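Nitroreductase-like family protein (Bacillus cereus, PDB 2I7H) belongs to the FMN-dependent nitroreductase-like family and binds flavin mononucleotide in a pocket completed by residues of both subunits of a dimer. Local coordinates at residues R21-K26 with L90-Q95; L132-K137 with G161-G166. All coordinates share one frame; numbering follows the deposited sequence.

Contact 1 of 2, residues R21-K26 with L90-Q95; sequences RTFTDK and LSTPAQ. With FMN (flavin mononucleotide), chain G.
Phe23 turns its ring onto Thr92 and Pro93 by setting CG anti to its own carbonyl carbon (chi1 -48°), while Thr92 meets it with the methyl CG2, held anti to the Thr92 backbone N (chi1 -61° for OG1). The two side chains approach at a slant: Phe23 CE1 lies 3.6 Å from Thr92 CG2. Pro93 packs at the root of the Phe23 side chain, where its CD comes within 3.8 Å of Phe23 CB, and its CG lies loosely near Thr24 O and Lys26 O. This small apolar patch lies near the surface, and no direct hydrogen bond joins the segments. One water bridges them instead, accepting from Phe23 N at 2.9 Å and donating to Ser91 O at 2.9 Å. Thr92 OG1 is hydrogen-bonded to Arg88 O, which ties the hydroxyl back to the preceding helix.

The same loop reaches the flavin in the other direction. Arg21, extended from CG to NE, presents the edge of its guanidinium to the pyrimidine ring of flavin mononucleotide. NE donates to FMN O2 at 2.7 Å, and NH2 donates to FMN N1 at 2.9 Å with an N-H...N angle of 168°. The N1 atom lies in the guanidinium plane, and the paired bonds fix the group's rotation. Positive charge here would be expected to stabilise negative charge at the N1-O2 side of the flavin.

Residues 21-26 belong to the loop between helices 10-16 and 30-40, with the Thr24 backbone hydrogen-bonded to that of Tyr167. Residues 90-95 follow helix 75-90 and lead into strand 94-101, which lies beside strand 157-167 in the sheet.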
loop_
_atom_site.group_PDB
_atom_site.type_symbol
_atom_site.label_atom_id
_atom_site.label_comp_id
_atom_site.label_asym_id
_atom_site.label_seq_id
_atom_site.Cartn_x
_atom_site.Cartn_y
_atom_site.Cartn_z
ATOM N N ARG A 21 2.733 -7.598 -17.896
ATOM C CA ARG A 21 3.984 -7.055 -18.377
ATOM C C ARG A 21 4.000 -6.972 -19.897
ATOM O O ARG A 21 4.953 -6.447 -20.486
ATOM C CB ARG A 21 5.169 -7.861 -17.834
ATOM C CG ARG A 21 5.201 -7.920 -16.295
ATOM C CD ARG A 21 6.306 -8.796 -15.773
ATOM N NE ARG A 21 6.499 -8.640 -14.329
ATOM C CZ ARG A 21 5.966 -9.419 -13.385
ATOM N NH1 ARG A 21 5.180 -10.426 -13.699
ATOM N NH2 ARG A 21 6.217 -9.191 -12.104
ATOM N N THR A 22 2.956 -7.505 -20.526
ATOM C CA THR A 22 2.815 -7.401 -21.970
ATOM C C THR A 22 1.400 -6.983 -22.369
ATOM O O THR A 22 0.401 -7.502 -21.865
ATOM C CB THR A 22 3.310 -8.664 -22.713
ATOM O OG1 THR A 22 3.507 -8.348 -24.098
ATOM C CG2 THR A 22 2.335 -9.839 -22.565
ATOM N N PHE A 23 1.343 -6.020 -23.274
ATOM C CA PHE A 23 0.101 -5.320 -23.593
ATOM C C PHE A 23 -0.292 -5.411 -25.048
ATOM O O PHE A 23 0.571 -5.430 -25.914
ATOM C CB PHE A 23 0.210 -3.859 -23.135
ATOM C CG PHE A 23 0.722 -3.721 -21.713
ATOM C CD1 PHE A 23 2.053 -3.444 -21.465
ATOM C CD2 PHE A 23 -0.129 -3.931 -20.626
ATOM C CE1 PHE A 23 2.526 -3.347 -20.150
ATOM C CE2 PHE A 23 0.322 -3.825 -19.347
ATOM C CZ PHE A 23 1.661 -3.534 -19.104
ATOM N N THR A 24 -1.595 -5.470 -25.312
ATOM C CA THR A 24 -2.107 -5.315 -26.676
ATOM C C THR A 24 -1.911 -3.861 -27.118
ATOM O O THR A 24 -1.667 -2.986 -26.279
ATOM C CB THR A 24 -3.594 -5.736 -26.810
ATOM O OG1 THR A 24 -4.451 -4.683 -26.350
ATOM C CG2 THR A 24 -3.879 -7.013 -26.037
ATOM N N ASP A 25 -2.015 -3.617 -28.424
ATOM C CA ASP A 25 -1.808 -2.282 -29.000
ATOM C C ASP A 25 -3.124 -1.485 -29.021
ATOM O O ASP A 25 -3.304 -0.569 -29.829
ATOM C CB ASP A 25 -1.192 -2.390 -30.414
ATOM C CG ASP A 25 -0.030 -1.414 -30.644
ATOM O OD1 ASP A 25 0.552 -0.891 -29.667
ATOM O OD2 ASP A 25 0.320 -1.182 -31.820
ATOM N N LYS A 26 -4.039 -1.857 -28.130
ATOM C CA LYS A 26 -5.277 -1.110 -27.898
ATOM C C LYS A 26 -4.974 0.210 -27.173
ATOM O O LYS A 26 -4.024 0.302 -26.387
ATOM C CB LYS A 26 -6.259 -1.956 -27.083
ATOM C CG LYS A 26 -7.635 -1.360 -26.974
ATOM C CD LYS A 26 -8.484 -2.135 -26.015
ATOM C CE LYS A 26 -9.752 -1.381 -25.706
ATOM N NZ LYS A 26 -10.461 -2.084 -24.606
ATOM N N LEU A 90 8.051 1.143 -25.477
ATOM C CA LEU A 90 7.401 1.748 -26.618
ATOM C C LEU A 90 6.229 0.904 -27.136
ATOM O O LEU A 90 5.455 1.360 -27.995
ATOM C CB LEU A 90 8.444 2.037 -27.699
ATOM C CG LEU A 90 9.012 3.468 -27.711
ATOM C CD1 LEU A 90 9.034 4.163 -26.392
ATOM C CD2 LEU A 90 10.384 3.536 -28.329
ATOM N N SER A 91 6.106 -0.320 -26.609
ATOM C CA SER A 91 4.920 -1.159 -26.837
ATOM C C SER A 91 4.128 -1.315 -25.548
ATOM O O SER A 91 3.406 -2.301 -25.349
ATOM C CB SER A 91 5.288 -2.526 -27.443
ATOM O OG SER A 91 6.412 -3.077 -26.792
ATOM N N THR A 92 4.299 -0.331 -24.666
ATOM C CA THR A 92 3.540 -0.204 -23.432
ATOM C C THR A 92 2.834 1.134 -23.537
ATOM O O THR A 92 3.499 2.162 -23.662
ATOM C CB THR A 92 4.467 -0.234 -22.204
ATOM O OG1 THR A 92 5.158 -1.485 -22.175
ATOM C CG2 THR A 92 3.689 -0.052 -20.894
ATOM N N PRO A 93 1.492 1.124 -23.569
ATOM C CA PRO A 93 0.718 2.363 -23.773
ATOM C C PRO A 93 1.024 3.557 -22.844
ATOM O O PRO A 93 0.967 4.701 -23.290
ATOM C CB PRO A 93 -0.751 1.898 -23.608
ATOM C CG PRO A 93 -0.735 0.504 -23.999
ATOM C CD PRO A 93 0.606 -0.051 -23.515
ATOM N N ALA A 94 1.298 3.305 -21.572
ATOM C CA ALA A 94 1.527 4.388 -20.626
ATOM C C ALA A 94 2.501 3.916 -19.577
ATOM O O ALA A 94 2.533 2.726 -19.236
ATOM C CB ALA A 94 0.192 4.854 -19.979
ATOM N N GLN A 95 3.336 4.844 -19.118
ATOM C CA GLN A 95 4.111 4.698 -17.881
ATOM C C GLN A 95 3.719 5.813 -16.931
ATOM O O GLN A 95 3.543 6.964 -17.351
ATOM C CB GLN A 95 5.617 4.779 -18.129
ATOM C CG GLN A 95 6.230 3.532 -18.711
ATOM C CD GLN A 95 6.275 3.546 -20.227
ATOM O OE1 GLN A 95 6.334 4.612 -20.862
ATOM N NE2 GLN A 95 6.275 2.343 -20.825
HETATM N N1 FMN G . 7.617 -6.796 -11.223
HETATM C C2 FMN G . 8.602 -6.672 -12.199
HETATM O O2 FMN G . 8.544 -7.361 -13.215
HETATM N N3 FMN G . 9.639 -5.770 -12.027
HETATM C C4 FMN G . 9.671 -5.007 -10.866
HETATM O O4 FMN G . 10.682 -4.402 -10.553
HETATM C C4A FMN G . 8.685 -5.138 -9.900
HETATM N N5 FMN G . 8.756 -4.358 -8.758
HETATM C C5A FMN G . 7.782 -4.490 -7.772
HETATM C C6 FMN G . 7.905 -3.685 -6.658
HETATM C C7 FMN G . 6.996 -3.711 -5.622
HETATM C C7M FMN G . 7.074 -2.608 -4.609
HETATM C C8 FMN G . 5.922 -4.594 -5.707
HETATM C C8M FMN G . 4.877 -4.539 -4.625
HETATM C C9 FMN G . 5.785 -5.425 -6.848
HETATM C C9A FMN G . 6.718 -5.393 -7.903
HETATM N N10 FMN G . 6.649 -6.200 -9.079
HETATM C C10 FMN G . 7.634 -6.044 -10.068
HETATM C "C1'" FMN G . 5.747 -7.415 -9.185
HETATM C "C2'" FMN G . 6.432 -8.661 -8.611
HETATM O "O2'" FMN G . 7.562 -8.971 -9.375
HETATM C "C3'" FMN G . 5.591 -9.946 -8.392
HETATM O "O3'" FMN G . 5.810 -10.974 -9.338
HETATM C "C4'" FMN G . 4.095 -9.765 -8.364
HETATM O "O4'" FMN G . 3.722 -8.623 -7.634
HETATM C "C5'" FMN G . 3.477 -11.020 -7.755
HETATM O "O5'" FMN G . 2.536 -11.464 -8.715
HETATM P P FMN G . 1.187 -10.598 -8.980
HETATM O O1P FMN G . 0.656 -10.929 -10.361
HETATM O O2P FMN G . 0.197 -11.048 -7.936
HETATM O O3P FMN G . 1.386 -9.094 -8.828
HETATM O O HOH W 1 3.547 -5.213 -24.968
#

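Contact 2 of 2, residues L132-K137 with G161-G166; sequences LGCVWK and GILHIG. With FMN (flavin mononucleotide), chain G.
Trp136 lays one face of its indole against the dimethylbenzene end of flavin mononucleotide, with FMN C7M 3.5 Å above the ring plane and offset toward its rim. It projects from strand 132-137, an outermost strand in this chain of the antiparallel sheet of the nitroreductase-like fold, paired here with strand 157-167. With CG anti to the Trp136 backbone N (chi1 180°), the indole swings out toward Gly161, whose CA lies 3.7 Å from Trp136 NE1. Met120 and Gln124 of helix 106-129 pack on the sheet face that carries Trp136, and Ala114 of the second subunit also packs on the indole.

Gly133 with Gly166, Val135 with His164 and Lys137 with Ile162 are the hydrogen-bonded pairs. His164 N donates to Val135 O at 2.8 Å, in the carbonyl plane. Val135 CG2 rests on His164 CB at 3.8 Å. At the other end Leu132 CD2 packs on Ile165 CG2 at 3.8 Å, beside helix 30-40.

Lys137 bends at chi2 (92°) and chi4 (72°), which carries its aliphatic chain past the flavin pyrimidine; CE lies over one face of the His164 imidazole, and NZ donates to FMN O2 at 3.1 Å.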
loop_
_atom_site.group_PDB
_atom_site.type_symbol
_atom_site.label_atom_id
_atom_site.label_comp_id
_atom_site.label_asym_id
_atom_site.label_seq_id
_atom_site.Cartn_x
_atom_site.Cartn_y
_atom_site.Cartn_z
ATOM N N LEU A 132 -7.775 -2.816 -17.409
ATOM C CA LEU A 132 -6.371 -2.410 -17.560
ATOM C C LEU A 132 -5.430 -3.236 -16.680
ATOM O O LEU A 132 -5.646 -3.408 -15.480
ATOM C CB LEU A 132 -6.182 -0.935 -17.234
ATOM C CG LEU A 132 -6.466 0.125 -18.270
ATOM C CD1 LEU A 132 -6.430 1.480 -17.572
ATOM C CD2 LEU A 132 -5.417 0.084 -19.331
ATOM N N GLY A 133 -4.385 -3.759 -17.304
ATOM C CA GLY A 133 -3.342 -4.435 -16.575
ATOM C C GLY A 133 -2.220 -3.463 -16.299
ATOM O O GLY A 133 -2.089 -2.426 -16.965
ATOM N N CYS A 134 -1.428 -3.776 -15.285
ATOM C CA CYS A 134 -0.208 -3.036 -15.063
ATOM C C CYS A 134 0.803 -3.769 -14.204
ATOM O O CYS A 134 0.460 -4.711 -13.510
ATOM C CB CYS A 134 -0.501 -1.645 -14.509
ATOM S SG CYS A 134 -1.424 -1.628 -13.034
ATOM N N VAL A 135 2.061 -3.356 -14.328
ATOM C CA VAL A 135 3.116 -3.733 -13.396
ATOM C C VAL A 135 3.710 -2.518 -12.710
ATOM O O VAL A 135 3.947 -1.486 -13.344
ATOM C CB VAL A 135 4.324 -4.414 -14.029
ATOM C CG1 VAL A 135 4.434 -5.831 -13.567
ATOM C CG2 VAL A 135 4.383 -4.220 -15.516
ATOM N N TRP A 136 3.983 -2.709 -11.422
ATOM C CA TRP A 136 4.606 -1.756 -10.528
ATOM C C TRP A 136 6.071 -2.099 -10.591
ATOM O O TRP A 136 6.483 -3.162 -10.134
ATOM C CB TRP A 136 4.099 -2.043 -9.125
ATOM C CG TRP A 136 4.595 -1.194 -8.014
ATOM C CD1 TRP A 136 5.807 -0.537 -7.918
ATOM C CD2 TRP A 136 3.925 -0.984 -6.781
ATOM N NE1 TRP A 136 5.892 0.134 -6.723
ATOM C CE2 TRP A 136 4.763 -0.146 -5.987
ATOM C CE3 TRP A 136 2.666 -1.386 -6.270
ATOM C CZ2 TRP A 136 4.392 0.278 -4.706
ATOM C CZ3 TRP A 136 2.284 -0.941 -5.011
ATOM C CH2 TRP A 136 3.163 -0.109 -4.239
ATOM N N LYS A 137 6.867 -1.213 -11.161
ATOM C CA LYS A 137 8.269 -1.532 -11.335
ATOM C C LYS A 137 9.131 -0.848 -10.319
ATOM O O LYS A 137 8.897 0.308 -9.957
ATOM C CB LYS A 137 8.745 -1.231 -12.747
ATOM C CG LYS A 137 9.133 -2.472 -13.511
ATOM C CD LYS A 137 8.032 -3.063 -14.313
ATOM C CE LYS A 137 8.629 -3.788 -15.514
ATOM N NZ LYS A 137 9.342 -5.075 -15.175
ATOM N N GLY A 161 7.561 3.980 -7.508
ATOM C CA GLY A 161 7.370 2.973 -8.523
ATOM C C GLY A 161 7.150 3.579 -9.881
ATOM O O GLY A 161 6.807 4.760 -10.005
ATOM N N ILE A 162 7.398 2.773 -10.914
ATOM C CA ILE A 162 6.971 3.114 -12.260
ATOM C C ILE A 162 5.922 2.102 -12.635
ATOM O O ILE A 162 6.187 0.914 -12.672
ATOM C CB ILE A 162 8.125 3.156 -13.291
ATOM C CG1 ILE A 162 9.229 4.096 -12.785
ATOM C CG2 ILE A 162 7.566 3.554 -14.714
ATOM C CD1 ILE A 162 10.343 4.417 -13.779
ATOM N N LEU A 163 4.709 2.575 -12.876
ATOM C CA LEU A 163 3.633 1.690 -13.283
ATOM C C LEU A 163 3.566 1.632 -14.802
ATOM O O LEU A 163 3.497 2.663 -15.452
ATOM C CB LEU A 163 2.294 2.167 -12.722
ATOM C CG LEU A 163 2.047 2.166 -11.226
ATOM C CD1 LEU A 163 1.058 3.271 -10.977
ATOM C CD2 LEU A 163 1.493 0.799 -10.781
ATOM N N HIS A 164 3.612 0.419 -15.345
ATOM C CA HIS A 164 3.496 0.168 -16.787
ATOM C C HIS A 164 2.102 -0.378 -17.041
ATOM O O HIS A 164 1.675 -1.305 -16.381
ATOM C CB HIS A 164 4.572 -0.798 -17.260
ATOM C CG HIS A 164 5.952 -0.210 -17.211
ATOM N ND1 HIS A 164 6.700 0.028 -18.340
ATOM C CD2 HIS A 164 6.714 0.198 -16.163
ATOM C CE1 HIS A 164 7.873 0.534 -17.996
ATOM N NE2 HIS A 164 7.901 0.655 -16.682
ATOM N N ILE A 165 1.388 0.229 -17.971
ATOM C CA ILE A 165 -0.062 0.092 -18.020
ATOM C C ILE A 165 -0.548 -0.107 -19.445
ATOM O O ILE A 165 -0.059 0.532 -20.364
ATOM C CB ILE A 165 -0.758 1.367 -17.471
ATOM C CG1 ILE A 165 -0.206 1.740 -16.100
ATOM C CG2 ILE A 165 -2.286 1.202 -17.434
ATOM C CD1 ILE A 165 -0.270 3.238 -15.788
ATOM N N GLY A 166 -1.533 -0.982 -19.612
ATOM C CA GLY A 166 -2.263 -1.081 -20.874
ATOM C C GLY A 166 -3.226 -2.244 -20.860
ATOM O O GLY A 166 -3.250 -3.035 -19.906
HETATM N N1 FMN G . 7.617 -6.796 -11.223
HETATM C C2 FMN G . 8.602 -6.672 -12.199
HETATM O O2 FMN G . 8.544 -7.361 -13.215
HETATM N N3 FMN G . 9.639 -5.770 -12.027
HETATM C C4 FMN G . 9.671 -5.007 -10.866
HETATM O O4 FMN G . 10.682 -4.402 -10.553
HETATM C C4A FMN G . 8.685 -5.138 -9.900
HETATM N N5 FMN G . 8.756 -4.358 -8.758
HETATM C C5A FMN G . 7.782 -4.490 -7.772
HETATM C C6 FMN G . 7.905 -3.685 -6.658
HETATM C C7 FMN G . 6.996 -3.711 -5.622
HETATM C C7M FMN G . 7.074 -2.608 -4.609
HETATM C C8 FMN G . 5.922 -4.594 -5.707
HETATM C C8M FMN G . 4.877 -4.539 -4.625
HETATM C C9 FMN G . 5.785 -5.425 -6.848
HETATM C C9A FMN G . 6.718 -5.393 -7.903
HETATM N N10 FMN G . 6.649 -6.200 -9.079
HETATM C C10 FMN G . 7.634 -6.044 -10.068
HETATM C "C1'" FMN G . 5.747 -7.415 -9.185
HETATM C "C2'" FMN G . 6.432 -8.661 -8.611
HETATM O "O2'" FMN G . 7.562 -8.971 -9.375
HETATM C "C3'" FMN G . 5.591 -9.946 -8.392
HETATM O "O3'" FMN G . 5.810 -10.974 -9.338
HETATM C "C4'" FMN G . 4.095 -9.765 -8.364
HETATM O "O4'" FMN G . 3.722 -8.623 -7.634
HETATM C "C5'" FMN G . 3.477 -11.020 -7.755
HETATM O "O5'" FMN G . 2.536 -11.464 -8.715
HETATM P P FMN G . 1.187 -10.598 -8.980
HETATM O O1P FMN G . 0.656 -10.929 -10.361
HETATM O O2P FMN G . 0.197 -11.048 -7.936
HETATM O O3P FMN G . 1.386 -9.094 -8.828
#

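From the N terminus, the chain passes helix 10-16 and enters residues 21-26, which residues 90-95 meet 64 residues later to close contact 1 around a largely helical excursion that includes strand 53-58. After strand 94-101 and the long helix 106-129, residues 132-137 open contact 2, a shorter loop closed by residues 161-166. The two loops follow in series, neither nested nor crossed. They meet at the sheet: Ala94 O probably accepts a hydrogen bond from Ile165 N at 3.0 Å, and Phe23 packs against Gly166. Together the contacts link the loop after helix 10-16 to three sheet strands, and both supply residues to the one flavin pocket.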